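Local atomic coordinates of glutathione S-transferase omega-like 2 (Saccharomyces cerevisiae, PDB entry 5LKB), a protein that acts as a glutathione-dependent thiol transferase and dehydroascorbate reductase, and reacts with glutathionyl-(hydro)quinones. Residues H50-T55 against S175-I180; D75-R80 against Y138-D143; I252-Y257 against Y316-L321; I342-T347 against G357-G362. One frame throughout, in Å; residues are numbered along the deposited sequence.

Contact 1: residues H50-T55 against S175-I180; sequences HRTLIT and SEIIRI
Thr52 and Thr55 of helix 47-58 pack on Ile177 and Ile178 of helix 174-182. Both helices belong to the thioredoxin-like domain of the glutathione transferase fold. They run nearly parallel, 10° apart, with the short segments' axes 9.0 Å from each other.

The van der Waals packing centres on Ile178. Its CG2 lies anti to the carbonyl carbon and points into the other helix, 3.5 Å from Thr55 OG1. Ile178 CG2 also meets Arg51 CB and Thr52 CG2, both at 3.9 Å. The Thr52 and Ile177 CG2 methyls meet at 3.6 Å.

The threonine hydroxyls bond within helix 47-58. Thr55 OG1 donates to Arg51 O at 2.9 Å, while Thr55 N reaches the same oxygen from the opposite face of its plane. Thr52 OG1 instead bonds Ala49 O. A valine in place of Thr55 lacks the hydroxyl and would probably leave Arg51 O to the backbone N-H, beside the Ile178 methyl.

Arg51 NH1 makes a weak hydrogen bond to Ser174 OG, a glutathione-binding residue. Arg51 NH1 lies 3.6 Å from Ser175 N, which sits at the guanidinium edge.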
loop_
_atom_site.group_PDB
_atom_site.type_symbol
_atom_site.label_atom_id
_atom_site.label_comp_id
_atom_site.label_asym_id
_atom_site.label_seq_id
_atom_site.Cartn_x
_atom_site.Cartn_y
_atom_site.Cartn_z
ATOM N N HIS A 50 16.402 -14.206 -8.850
ATOM C CA HIS A 50 16.345 -14.879 -7.576
ATOM C C HIS A 50 16.125 -16.384 -7.775
ATOM O O HIS A 50 16.626 -17.177 -7.029
ATOM C CB HIS A 50 15.279 -14.202 -6.684
ATOM C CG HIS A 50 15.317 -14.591 -5.237
ATOM N ND1 HIS A 50 14.426 -14.048 -4.307
ATOM C CD2 HIS A 50 16.166 -15.381 -4.545
ATOM C CE1 HIS A 50 14.730 -14.524 -3.117
ATOM N NE2 HIS A 50 15.788 -15.326 -3.231
ATOM N N ARG A 51 15.340 -16.783 -8.779
ATOM C CA ARG A 51 15.114 -18.198 -9.037
ATOM C C ARG A 51 16.423 -18.906 -9.191
ATOM O O ARG A 51 16.574 -20.006 -8.683
ATOM C CB ARG A 51 14.338 -18.396 -10.337
ATOM C CG ARG A 51 12.927 -17.751 -10.439
ATOM C CD ARG A 51 12.521 -17.807 -11.888
ATOM N NE ARG A 51 11.083 -17.670 -12.065
ATOM C CZ ARG A 51 10.468 -17.857 -13.217
ATOM N NH1 ARG A 51 11.192 -18.229 -14.284
ATOM N NH2 ARG A 51 9.162 -17.717 -13.289
ATOM N N THR A 52 17.353 -18.268 -9.879
ATOM C CA THR A 52 18.618 -18.926 -10.190
ATOM C C THR A 52 19.521 -19.011 -8.973
ATOM O O THR A 52 20.291 -19.972 -8.858
ATOM C CB THR A 52 19.314 -18.249 -11.376
ATOM O OG1 THR A 52 19.863 -16.982 -11.067
ATOM C CG2 THR A 52 18.396 -18.079 -12.553
ATOM N N LEU A 53 19.481 -18.015 -8.066
ATOM C CA LEU A 53 20.269 -18.079 -6.847
ATOM C C LEU A 53 19.786 -19.210 -5.953
ATOM O O LEU A 53 20.603 -19.961 -5.404
ATOM C CB LEU A 53 20.190 -16.780 -6.096
ATOM C CG LEU A 53 20.840 -15.587 -6.709
ATOM C CD1 LEU A 53 20.621 -14.350 -5.794
ATOM C CD2 LEU A 53 22.333 -15.759 -6.948
ATOM N N ILE A 54 18.475 -19.359 -5.796
ATOM C CA ILE A 54 17.920 -20.411 -4.965
ATOM C C ILE A 54 18.348 -21.778 -5.525
ATOM O O ILE A 54 18.781 -22.679 -4.794
ATOM C CB ILE A 54 16.385 -20.309 -4.862
ATOM C CG1 ILE A 54 16.016 -19.012 -4.107
ATOM C CG2 ILE A 54 15.805 -21.503 -4.143
ATOM C CD1 ILE A 54 14.624 -18.539 -4.383
ATOM N N THR A 55 18.206 -21.936 -6.832
ATOM C CA THR A 55 18.498 -23.212 -7.471
ATOM C C THR A 55 19.989 -23.516 -7.412
ATOM O O THR A 55 20.375 -24.658 -7.119
ATOM C CB THR A 55 17.982 -23.179 -8.909
ATOM O OG1 THR A 55 16.561 -22.924 -8.943
ATOM C CG2 THR A 55 18.158 -24.544 -9.580
ATOM N N SER A 175 13.823 -19.258 -16.592
ATOM C CA SER A 175 13.115 -20.523 -16.517
ATOM C C SER A 175 13.990 -21.641 -17.082
ATOM O O SER A 175 13.788 -22.799 -16.694
ATOM C CB SER A 175 11.797 -20.459 -17.297
ATOM O OG SER A 175 11.992 -20.266 -18.698
ATOM N N GLU A 176 14.937 -21.282 -17.973
ATOM C CA GLU A 176 15.816 -22.285 -18.600
ATOM C C GLU A 176 17.088 -22.407 -17.783
ATOM O O GLU A 176 17.619 -23.506 -17.617
ATOM C CB GLU A 176 16.122 -21.887 -20.035
ATOM C CG GLU A 176 14.893 -22.119 -20.935
ATOM C CD GLU A 176 15.011 -21.512 -22.327
ATOM O OE1 GLU A 176 15.987 -20.810 -22.648
ATOM O OE2 GLU A 176 14.081 -21.704 -23.140
ATOM N N ILE A 177 17.611 -21.283 -17.275
ATOM C CA ILE A 177 18.797 -21.391 -16.403
ATOM C C ILE A 177 18.535 -22.357 -15.254
ATOM O O ILE A 177 19.390 -23.174 -14.906
ATOM C CB ILE A 177 19.253 -20.001 -15.913
ATOM C CG1 ILE A 177 19.757 -19.135 -17.066
ATOM C CG2 ILE A 177 20.307 -20.099 -14.787
ATOM C CD1 ILE A 177 19.855 -17.618 -16.707
ATOM N N ILE A 178 17.355 -22.303 -14.626
ATOM C CA ILE A 178 17.115 -23.215 -13.513
ATOM C C ILE A 178 16.996 -24.682 -13.959
ATOM O O ILE A 178 17.253 -25.592 -13.163
ATOM C CB ILE A 178 15.917 -22.705 -12.660
ATOM C CG1 ILE A 178 14.609 -22.748 -13.463
ATOM C CG2 ILE A 178 16.268 -21.367 -12.058
ATOM C CD1 ILE A 178 13.401 -22.150 -12.655
ATOM N N ARG A 179 16.614 -24.915 -15.216
ATOM C CA ARG A 179 16.635 -26.270 -15.752
ATOM C C ARG A 179 18.072 -26.700 -15.986
ATOM O O ARG A 179 18.449 -27.838 -15.664
ATOM C CB ARG A 179 15.815 -26.304 -17.045
ATOM C CG ARG A 179 14.295 -26.257 -16.860
ATOM C CD ARG A 179 13.736 -27.437 -16.069
ATOM N NE ARG A 179 12.339 -27.233 -15.638
ATOM C CZ ARG A 179 11.262 -27.526 -16.338
ATOM N NH1 ARG A 179 11.385 -28.086 -17.561
ATOM N NH2 ARG A 179 10.052 -27.300 -15.834
ATOM N N ILE A 180 18.906 -25.794 -16.493
ATOM C CA ILE A 180 20.329 -26.147 -16.656
ATOM C C ILE A 180 20.939 -26.532 -15.316
ATOM O O ILE A 180 21.616 -27.572 -15.183
ATOM C CB ILE A 180 21.087 -25.007 -17.342
ATOM C CG1 ILE A 180 20.560 -24.743 -18.748
ATOM C CG2 ILE A 180 22.619 -25.287 -17.412
ATOM C CD1 ILE A 180 21.150 -23.473 -19.423
#

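Contact 2: residues D75-R80 against Y138-D143; sequences DEKGWR and YKRISD
Arg140 reaches across to the loop 75-80 and grips Asp75 end-on. Arg140 NH1 meets Asp75 OD1 at 2.8 Å, and Arg140 NH2 meets Asp75 OD2 at a longer 3.3 Å. The carboxylate and guanidinium planes are 37° apart. Arg140 NH1 also makes a weak bond to Gly78 O. The guanidinium is the tightly packed part: Lys77 CB lies over one face, 3.4 Å from Arg140 NH1, and the Arg80 chain lies over the opposite face. The bend at chi2 (-73°) helps to bring the Arg140 guanidinium between them. Arg80 NH2 adds a long salt bridge to Asp75 OD2, and its guanidinium is also held by Asn121 and His73.

Ile141 N donates to Trp79 O at 3.0 Å, a fairly straight bond at 167°. Ile141 CG2 packs on Trp79 CB at 3.9 Å, at the edge of the indole.

The outer side is looser. Lys77 and Lys139 run out toward solvent. Two waters link Lys77 O to Ser142, one of them also donating to Trp79 O.

Trp79 binds glutathione, and Ile141 touches glutathione-binding Val158. This is consistent with a place in the wall of the glutathione site in the thioredoxin-like domain.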
loop_
_atom_site.group_PDB
_atom_site.type_symbol
_atom_site.label_atom_id
_atom_site.label_comp_id
_atom_site.label_asym_id
_atom_site.label_seq_id
_atom_site.Cartn_x
_atom_site.Cartn_y
_atom_site.Cartn_z
ATOM N N ASP A 75 18.961 2.585 -13.590
ATOM C CA ASP A 75 18.805 3.836 -14.317
ATOM C C ASP A 75 18.630 3.579 -15.819
ATOM O O ASP A 75 18.501 2.430 -16.253
ATOM C CB ASP A 75 19.942 4.805 -13.959
ATOM C CG ASP A 75 21.305 4.424 -14.544
ATOM O OD1 ASP A 75 21.350 3.656 -15.527
ATOM O OD2 ASP A 75 22.318 4.900 -13.975
ATOM N N GLU A 76 18.583 4.661 -16.612
ATOM C CA GLU A 76 18.300 4.526 -18.043
ATOM C C GLU A 76 19.367 3.741 -18.780
ATOM O O GLU A 76 19.076 3.163 -19.842
ATOM C CB GLU A 76 18.169 5.901 -18.707
ATOM N N LYS A 77 20.599 3.731 -18.294
ATOM C CA LYS A 77 21.648 2.922 -18.942
ATOM C C LYS A 77 21.727 1.461 -18.455
ATOM O O LYS A 77 22.670 0.740 -18.808
ATOM C CB LYS A 77 22.989 3.640 -18.821
ATOM C CG LYS A 77 23.048 4.939 -19.619
ATOM C CD LYS A 77 24.409 5.593 -19.532
ATOM C CE LYS A 77 24.450 6.934 -20.255
ATOM N NZ LYS A 77 23.408 7.896 -19.756
ATOM N N GLY A 78 20.776 1.001 -17.625
ATOM C CA GLY A 78 20.676 -0.403 -17.286
ATOM C C GLY A 78 21.429 -0.802 -16.032
ATOM O O GLY A 78 22.153 -0.028 -15.419
ATOM N N TRP A 79 21.340 -2.087 -15.698
ATOM C CA TRP A 79 21.980 -2.553 -14.471
ATOM C C TRP A 79 23.471 -2.269 -14.523
ATOM O O TRP A 79 24.107 -2.358 -15.593
ATOM C CB TRP A 79 21.777 -4.045 -14.285
ATOM C CG TRP A 79 20.366 -4.566 -14.204
ATOM C CD1 TRP A 79 19.658 -5.203 -15.170
ATOM C CD2 TRP A 79 19.473 -4.480 -13.064
ATOM N NE1 TRP A 79 18.431 -5.579 -14.722
ATOM C CE2 TRP A 79 18.306 -5.174 -13.411
ATOM C CE3 TRP A 79 19.596 -3.957 -11.769
ATOM C CZ2 TRP A 79 17.237 -5.321 -12.548
ATOM C CZ3 TRP A 79 18.544 -4.146 -10.872
ATOM C CH2 TRP A 79 17.374 -4.810 -11.264
ATOM N N ARG A 80 24.047 -2.018 -13.355
ATOM C CA ARG A 80 25.410 -1.542 -13.212
ATOM C C ARG A 80 26.119 -2.230 -12.059
ATOM O O ARG A 80 25.515 -2.814 -11.146
ATOM C CB ARG A 80 25.497 -0.008 -13.130
ATOM C CG ARG A 80 25.049 0.583 -11.822
ATOM C CD ARG A 80 25.057 2.103 -11.883
ATOM N NE ARG A 80 24.813 2.638 -10.517
ATOM C CZ ARG A 80 23.684 3.204 -10.081
ATOM N NH1 ARG A 80 23.633 3.603 -8.812
ATOM N NH2 ARG A 80 22.629 3.413 -10.871
ATOM N N TYR A 138 33.798 -4.502 -16.171
ATOM C CA TYR A 138 32.727 -3.750 -16.821
ATOM C C TYR A 138 31.879 -3.008 -15.778
ATOM O O TYR A 138 31.665 -3.514 -14.670
ATOM C CB TYR A 138 31.828 -4.701 -17.599
ATOM C CG TYR A 138 32.446 -5.385 -18.812
ATOM C CD1 TYR A 138 33.283 -4.691 -19.649
ATOM C CD2 TYR A 138 32.098 -6.695 -19.144
ATOM C CE1 TYR A 138 33.805 -5.295 -20.798
ATOM C CE2 TYR A 138 32.619 -7.307 -20.296
ATOM C CZ TYR A 138 33.461 -6.583 -21.099
ATOM O OH TYR A 138 33.983 -7.160 -22.243
ATOM N N LYS A 139 31.453 -1.808 -16.122
ATOM C CA LYS A 139 30.596 -1.057 -15.213
ATOM C C LYS A 139 29.126 -1.291 -15.489
ATOM O O LYS A 139 28.286 -0.903 -14.666
ATOM C CB LYS A 139 30.958 0.424 -15.299
ATOM C CG LYS A 139 32.445 0.598 -15.198
ATOM C CD LYS A 139 32.920 1.970 -14.754
ATOM C CE LYS A 139 32.441 3.102 -15.649
ATOM N NZ LYS A 139 33.460 3.582 -16.626
ATOM N N ARG A 140 28.787 -1.907 -16.617
ATOM C CA ARG A 140 27.408 -2.046 -17.047
ATOM C C ARG A 140 27.156 -3.463 -17.502
ATOM O O ARG A 140 27.993 -4.070 -18.184
ATOM C CB ARG A 140 27.043 -1.092 -18.152
ATOM C CG ARG A 140 27.046 0.373 -17.741
ATOM C CD ARG A 140 25.862 0.743 -16.859
ATOM N NE ARG A 140 25.958 2.122 -16.433
ATOM C CZ ARG A 140 24.928 2.806 -15.937
ATOM N NH1 ARG A 140 23.750 2.211 -15.807
ATOM N NH2 ARG A 140 25.057 4.070 -15.610
ATOM N N ILE A 141 26.015 -4.032 -17.129
ATOM C CA ILE A 141 25.672 -5.348 -17.661
ATOM C C ILE A 141 25.540 -5.318 -19.203
ATOM O O ILE A 141 25.719 -6.340 -19.871
ATOM C CB ILE A 141 24.423 -5.907 -16.929
ATOM C CG1 ILE A 141 24.515 -7.430 -16.888
ATOM C CG2 ILE A 141 23.166 -5.477 -17.581
ATOM C CD1 ILE A 141 23.484 -8.140 -16.095
ATOM N N SER A 142 25.195 -4.175 -19.771
ATOM C CA SER A 142 25.177 -4.001 -21.230
ATOM C C SER A 142 26.528 -4.357 -21.851
ATOM O O SER A 142 26.556 -4.841 -22.987
ATOM C CB SER A 142 24.823 -2.563 -21.628
ATOM O OG SER A 142 25.766 -1.642 -21.111
ATOM N N ASP A 143 27.635 -4.155 -21.118
ATOM C CA ASP A 143 28.968 -4.524 -21.627
ATOM C C ASP A 143 29.067 -6.015 -21.921
ATOM O O ASP A 143 29.723 -6.413 -22.888
ATOM C CB ASP A 143 30.084 -4.093 -20.677
ATOM C CG ASP A 143 30.156 -2.561 -20.473
ATOM O OD1 ASP A 143 29.886 -1.786 -21.414
ATOM O OD2 ASP A 143 30.524 -2.138 -19.345
HETATM O O HOH W 1 23.665 -1.853 -18.277
HETATM O O HOH W 2 24.626 0.859 -20.813
#

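Contact 3: residues I252-Y257 against Y316-L321; sequences ILSDKY and YPFIHL
This is a helix-helix crossing in the all-helical C-terminal domain of the glutathione transferase fold. Phe318, near the start of helix 317-329, packs against Leu253, Ser254 and Tyr257 of the long helix 232-264. The short segments cross at 76°, their axes 8.9 Å apart.

The Phe318 ring lies along the backbone of the long helix. Ser254 CA sits over one face in a CH-pi contact, 3.8 Å from the ring centroid. Ser254 CB touches Phe318 CD2 at 3.5 Å, and Ser254 OG approaches Phe318 CE2. Phe318 CE1 reaches Tyr257 CG at 3.4 Å. The two rings meet obliquely, with planes at 47°. The Tyr257 ring is carried there with CG anti to the backbone N (chi1 -173°).

Leu253 CB meets Phe318 CB, and Leu253 CD1 lies 3.9 Å from Ile319 CA. Leu321 CD2 comes within 4.0 Å of Tyr257 CE1, while Phe276 packs on both Leu253 and Leu321. One turn back, Glu250 accepts from the backbone N of Phe318 and Ile319.

The segments meet almost wholly through apolar groups, so shape and ring packing hold this crossing; directed polar links come from Glu250 and from Tyr316 OH to Asp247.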
loop_
_atom_site.group_PDB
_atom_site.type_symbol
_atom_site.label_atom_id
_atom_site.label_comp_id
_atom_site.label_asym_id
_atom_site.label_seq_id
_atom_site.Cartn_x
_atom_site.Cartn_y
_atom_site.Cartn_z
ATOM N N ILE A 252 -5.278 -24.732 -3.531
ATOM C CA ILE A 252 -4.402 -25.888 -3.673
ATOM C C ILE A 252 -3.720 -26.186 -2.357
ATOM O O ILE A 252 -3.678 -27.333 -1.888
ATOM C CB ILE A 252 -3.372 -25.637 -4.777
ATOM C CG1 ILE A 252 -4.017 -25.765 -6.160
ATOM C CG2 ILE A 252 -2.168 -26.633 -4.681
ATOM C CD1 ILE A 252 -3.127 -25.299 -7.285
ATOM N N LEU A 253 -3.130 -25.147 -1.744
ATOM C CA LEU A 253 -2.421 -25.334 -0.491
ATOM C C LEU A 253 -3.345 -25.665 0.677
ATOM O O LEU A 253 -2.966 -26.440 1.556
ATOM C CB LEU A 253 -1.574 -24.094 -0.185
ATOM C CG LEU A 253 -0.442 -23.845 -1.133
ATOM C CD1 LEU A 253 0.284 -22.576 -0.829
ATOM C CD2 LEU A 253 0.567 -25.022 -1.095
ATOM N N SER A 254 -4.558 -25.077 0.724
ATOM C CA SER A 254 -5.515 -25.414 1.769
ATOM C C SER A 254 -5.927 -26.886 1.683
ATOM O O SER A 254 -5.948 -27.593 2.692
ATOM C CB SER A 254 -6.732 -24.500 1.640
ATOM O OG SER A 254 -7.787 -24.797 2.585
ATOM N N ASP A 255 -6.242 -27.353 0.483
ATOM C CA ASP A 255 -6.576 -28.764 0.298
ATOM C C ASP A 255 -5.407 -29.653 0.721
ATOM O O ASP A 255 -5.598 -30.658 1.422
ATOM C CB ASP A 255 -6.963 -29.004 -1.157
ATOM C CG ASP A 255 -8.348 -28.481 -1.502
ATOM O OD1 ASP A 255 -9.116 -28.147 -0.553
ATOM O OD2 ASP A 255 -8.662 -28.413 -2.717
ATOM N N LYS A 256 -4.186 -29.284 0.342
ATOM C CA LYS A 256 -3.016 -30.075 0.728
ATOM C C LYS A 256 -2.807 -30.089 2.238
ATOM O O LYS A 256 -2.506 -31.135 2.835
ATOM C CB LYS A 256 -1.779 -29.587 -0.014
ATOM C CG LYS A 256 -1.503 -30.345 -1.296
ATOM C CD LYS A 256 -1.012 -29.400 -2.339
ATOM C CE LYS A 256 -0.443 -30.085 -3.547
ATOM N NZ LYS A 256 0.912 -30.600 -3.211
ATOM N N TYR A 257 -2.956 -28.943 2.891
ATOM C CA TYR A 257 -2.872 -28.908 4.342
ATOM C C TYR A 257 -3.926 -29.808 4.994
ATOM O O TYR A 257 -3.648 -30.488 6.001
ATOM C CB TYR A 257 -3.036 -27.464 4.855
ATOM C CG TYR A 257 -2.786 -27.365 6.333
ATOM C CD1 TYR A 257 -1.502 -27.209 6.843
ATOM C CD2 TYR A 257 -3.844 -27.451 7.233
ATOM C CE1 TYR A 257 -1.279 -27.142 8.209
ATOM C CE2 TYR A 257 -3.622 -27.383 8.577
ATOM C CZ TYR A 257 -2.328 -27.245 9.057
ATOM O OH TYR A 257 -2.098 -27.163 10.410
ATOM N N TYR A 316 -4.117 -14.472 2.955
ATOM C CA TYR A 316 -3.807 -15.758 2.338
ATOM C C TYR A 316 -3.097 -16.666 3.337
ATOM O O TYR A 316 -1.889 -16.876 3.253
ATOM C CB TYR A 316 -2.978 -15.584 1.065
ATOM C CG TYR A 316 -3.810 -15.030 -0.032
ATOM C CD1 TYR A 316 -4.682 -15.833 -0.754
ATOM C CD2 TYR A 316 -3.774 -13.670 -0.340
ATOM C CE1 TYR A 316 -5.474 -15.343 -1.739
ATOM C CE2 TYR A 316 -4.608 -13.148 -1.314
ATOM C CZ TYR A 316 -5.456 -13.997 -2.035
ATOM O OH TYR A 316 -6.258 -13.482 -3.005
ATOM N N PRO A 317 -3.826 -17.252 4.284
ATOM C CA PRO A 317 -3.149 -17.991 5.365
ATOM C C PRO A 317 -2.315 -19.190 4.905
ATOM O O PRO A 317 -1.242 -19.428 5.470
ATOM C CB PRO A 317 -4.297 -18.432 6.292
ATOM C CG PRO A 317 -5.520 -17.933 5.697
ATOM C CD PRO A 317 -5.283 -17.183 4.444
ATOM N N PHE A 318 -2.769 -19.937 3.895
ATOM C CA PHE A 318 -1.985 -21.088 3.478
ATOM C C PHE A 318 -0.758 -20.683 2.671
ATOM O O PHE A 318 0.332 -21.236 2.879
ATOM C CB PHE A 318 -2.887 -22.151 2.818
ATOM C CG PHE A 318 -3.796 -22.779 3.824
ATOM C CD1 PHE A 318 -3.288 -23.704 4.731
ATOM C CD2 PHE A 318 -5.122 -22.385 3.938
ATOM C CE1 PHE A 318 -4.077 -24.241 5.697
ATOM C CE2 PHE A 318 -5.922 -22.936 4.923
ATOM C CZ PHE A 318 -5.391 -23.873 5.799
ATOM N N ILE A 319 -0.895 -19.738 1.729
ATOM C CA ILE A 319 0.310 -19.192 1.095
ATOM C C ILE A 319 1.258 -18.614 2.149
ATOM O O ILE A 319 2.486 -18.775 2.050
ATOM C CB ILE A 319 -0.052 -18.151 0.024
ATOM C CG1 ILE A 319 -0.889 -18.739 -1.127
ATOM C CG2 ILE A 319 1.198 -17.495 -0.508
ATOM C CD1 ILE A 319 -1.425 -17.717 -2.130
ATOM N N HIS A 320 0.716 -17.906 3.147
ATOM C CA HIS A 320 1.560 -17.301 4.153
ATOM C C HIS A 320 2.340 -18.362 4.960
ATOM O O HIS A 320 3.510 -18.157 5.306
ATOM C CB HIS A 320 0.696 -16.409 5.066
ATOM C CG HIS A 320 1.484 -15.545 6.015
ATOM N ND1 HIS A 320 1.035 -15.271 7.278
ATOM C CD2 HIS A 320 2.654 -14.871 5.882
ATOM C CE1 HIS A 320 1.871 -14.460 7.882
ATOM N NE2 HIS A 320 2.878 -14.207 7.073
ATOM N N LEU A 321 1.691 -19.477 5.306
ATOM C CA LEU A 321 2.390 -20.548 6.002
ATOM C C LEU A 321 3.464 -21.176 5.118
ATOM O O LEU A 321 4.622 -21.331 5.546
ATOM C CB LEU A 321 1.358 -21.570 6.420
ATOM C CG LEU A 321 1.935 -22.819 7.087
ATOM C CD1 LEU A 321 2.564 -22.502 8.366
ATOM C CD2 LEU A 321 0.771 -23.815 7.265
#

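Contact 4: residues I342-T347 against G357-G362; sequences IKLHYT and GITPLG
The tail 357-362, extended at Ile358 to Pro360, passes alongside helix 339-349, with Thr359 CA 5.5 Å from Thr347 CA. The helix closes the helical C-terminal domain of the glutathione transferase fold, and the tail follows it.

Two threonines form the polar centre. Thr359 OG1 donates to Thr347 OG1 at 2.8 Å. Thr347 OG1 in turn donates to Lys343 O at 2.7 Å, one helical turn back. That hydroxyl lies between the backbone N and the carbonyl carbon (chi1 63°), where it can face both partners. Thr347 N reaches Lys343 O from the opposite face of the carbonyl plane. Thr359 OG1 is also held by Arg348. A valine in place of Thr347 has no hydroxyl, and Thr359 OG1 would probably lose its acceptor on the helix and be less firmly fixed in its rotation.

Apolar groups flank the pair. Thr347 CG2 meets Pro360 CD at 3.7 Å. Leu344 CD2 comes within 3.8 Å of Thr359 OG1.

The tail also meets the second subunit, where Tyr235 OH of that subunit bonds Leu361 N. Lys343 is buried, and three backbone carbonyls lie at its ammonium group, Pro299 O adding a weak bond. Bends at chi3 and chi4 turn Lys343 NZ to Pro360 O at 3.1 Å and, more weakly, to Gly362 O at 3.0 Å.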
loop_
_atom_site.group_PDB
_atom_site.type_symbol
_atom_site.label_atom_id
_atom_site.label_comp_id
_atom_site.label_asym_id
_atom_site.label_seq_id
_atom_site.Cartn_x
_atom_site.Cartn_y
_atom_site.Cartn_z
ATOM N N ILE A 342 15.488 -5.570 -2.584
ATOM C CA ILE A 342 14.128 -5.668 -3.098
ATOM C C ILE A 342 13.405 -4.319 -2.993
ATOM O O ILE A 342 12.891 -3.781 -3.969
ATOM C CB ILE A 342 13.364 -6.783 -2.385
ATOM C CG1 ILE A 342 13.891 -8.165 -2.820
ATOM C CG2 ILE A 342 11.872 -6.695 -2.583
ATOM C CD1 ILE A 342 13.466 -9.288 -1.935
ATOM N N LYS A 343 13.318 -3.782 -1.771
ATOM C CA LYS A 343 12.543 -2.562 -1.602
ATOM C C LYS A 343 13.155 -1.372 -2.296
ATOM O O LYS A 343 12.421 -0.542 -2.906
ATOM C CB LYS A 343 12.336 -2.261 -0.102
ATOM C CG LYS A 343 11.392 -3.278 0.565
ATOM C CD LYS A 343 11.355 -3.142 2.087
ATOM C CE LYS A 343 10.753 -1.850 2.574
ATOM N NZ LYS A 343 9.323 -1.949 2.522
ATOM N N LEU A 344 14.474 -1.229 -2.180
ATOM C CA LEU A 344 15.144 -0.104 -2.824
ATOM C C LEU A 344 15.038 -0.177 -4.338
ATOM O O LEU A 344 14.735 0.813 -4.998
ATOM C CB LEU A 344 16.613 -0.032 -2.383
ATOM C CG LEU A 344 16.884 0.391 -0.937
ATOM C CD1 LEU A 344 18.334 0.077 -0.619
ATOM C CD2 LEU A 344 16.577 1.902 -0.822
ATOM N N HIS A 345 15.262 -1.358 -4.924
ATOM C CA HIS A 345 15.213 -1.429 -6.390
ATOM C C HIS A 345 13.915 -0.856 -6.931
ATOM O O HIS A 345 13.905 0.024 -7.810
ATOM C CB HIS A 345 15.356 -2.870 -6.887
ATOM C CG HIS A 345 14.974 -2.996 -8.315
ATOM N ND1 HIS A 345 15.709 -2.379 -9.299
ATOM C CD2 HIS A 345 13.889 -3.545 -8.923
ATOM C CE1 HIS A 345 15.081 -2.522 -10.456
ATOM N NE2 HIS A 345 13.980 -3.232 -10.260
ATOM N N TYR A 346 12.788 -1.413 -6.474
ATOM C CA TYR A 346 11.536 -1.072 -7.101
ATOM C C TYR A 346 11.187 0.381 -6.842
ATOM O O TYR A 346 10.818 1.109 -7.756
ATOM C CB TYR A 346 10.441 -1.987 -6.575
ATOM C CG TYR A 346 10.438 -3.426 -7.163
ATOM C CD1 TYR A 346 11.176 -4.448 -6.576
ATOM C CD2 TYR A 346 9.633 -3.746 -8.244
ATOM C CE1 TYR A 346 11.120 -5.707 -7.066
ATOM C CE2 TYR A 346 9.593 -5.016 -8.775
ATOM C CZ TYR A 346 10.348 -5.991 -8.190
ATOM O OH TYR A 346 10.316 -7.301 -8.599
ATOM N N THR A 347 11.289 0.810 -5.579
ATOM C CA THR A 347 10.809 2.138 -5.229
ATOM C C THR A 347 11.720 3.254 -5.739
ATOM O O THR A 347 11.253 4.375 -5.977
ATOM C CB THR A 347 10.630 2.272 -3.730
ATOM O OG1 THR A 347 11.884 2.116 -3.081
ATOM C CG2 THR A 347 9.569 1.296 -3.207
ATOM N N GLY A 357 10.996 8.855 -5.413
ATOM C CA GLY A 357 11.932 7.878 -4.903
ATOM C C GLY A 357 12.008 7.695 -3.394
ATOM O O GLY A 357 13.105 7.595 -2.844
ATOM N N ILE A 358 10.855 7.687 -2.717
ATOM C CA ILE A 358 10.770 7.546 -1.270
ATOM C C ILE A 358 10.305 6.130 -0.989
ATOM O O ILE A 358 9.185 5.752 -1.367
ATOM C CB ILE A 358 9.828 8.588 -0.658
ATOM C CG1 ILE A 358 10.460 9.986 -0.803
ATOM C CG2 ILE A 358 9.618 8.324 0.838
ATOM C CD1 ILE A 358 9.488 11.165 -0.503
ATOM N N THR A 359 11.153 5.346 -0.320
ATOM C CA THR A 359 10.885 3.943 -0.063
ATOM C C THR A 359 9.997 3.825 1.189
ATOM O O THR A 359 10.417 4.255 2.279
ATOM C CB THR A 359 12.208 3.193 0.167
ATOM O OG1 THR A 359 13.080 3.462 -0.957
ATOM C CG2 THR A 359 11.988 1.702 0.357
ATOM N N PRO A 360 8.809 3.235 1.090
ATOM C CA PRO A 360 8.003 3.024 2.280
ATOM C C PRO A 360 8.708 2.155 3.286
ATOM O O PRO A 360 9.372 1.169 2.933
ATOM C CB PRO A 360 6.740 2.336 1.735
ATOM C CG PRO A 360 6.626 2.837 0.357
ATOM C CD PRO A 360 8.089 2.759 -0.096
ATOM N N LEU A 361 8.537 2.479 4.577
ATOM C CA LEU A 361 9.185 1.711 5.636
ATOM C C LEU A 361 8.424 0.445 5.945
ATOM O O LEU A 361 9.018 -0.514 6.468
ATOM C CB LEU A 361 9.324 2.529 6.926
ATOM C CG LEU A 361 10.448 3.523 6.962
ATOM C CD1 LEU A 361 10.430 4.214 8.276
ATOM C CD2 LEU A 361 11.829 2.817 6.717
ATOM N N GLY A 362 7.149 0.399 5.645
ATOM C CA GLY A 362 6.363 -0.768 5.901
ATOM C C GLY A 362 6.197 -1.617 4.658
ATOM O O GLY A 362 6.647 -1.223 3.573
#

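Overall arrangement
Contacts 1 and 2 both lie in the thioredoxin-like domain, and contact 2 is nested in the chain between the two helices of contact 1. Their centres are 22 Å apart. Both lie near the glutathione site: Arg51 is near Ser174, and Trp79 is about 5 Å from the nucleophile Cys46, between side chains. Contact 4 reaches it through His345, which stacks on Trp79, with Trp79 CH2 3.3 Å from His345 CE1. Contact 3 is remote from the annotated sites, its centre 40 Å from that of contact 2, on the opposite side of the chain's centre.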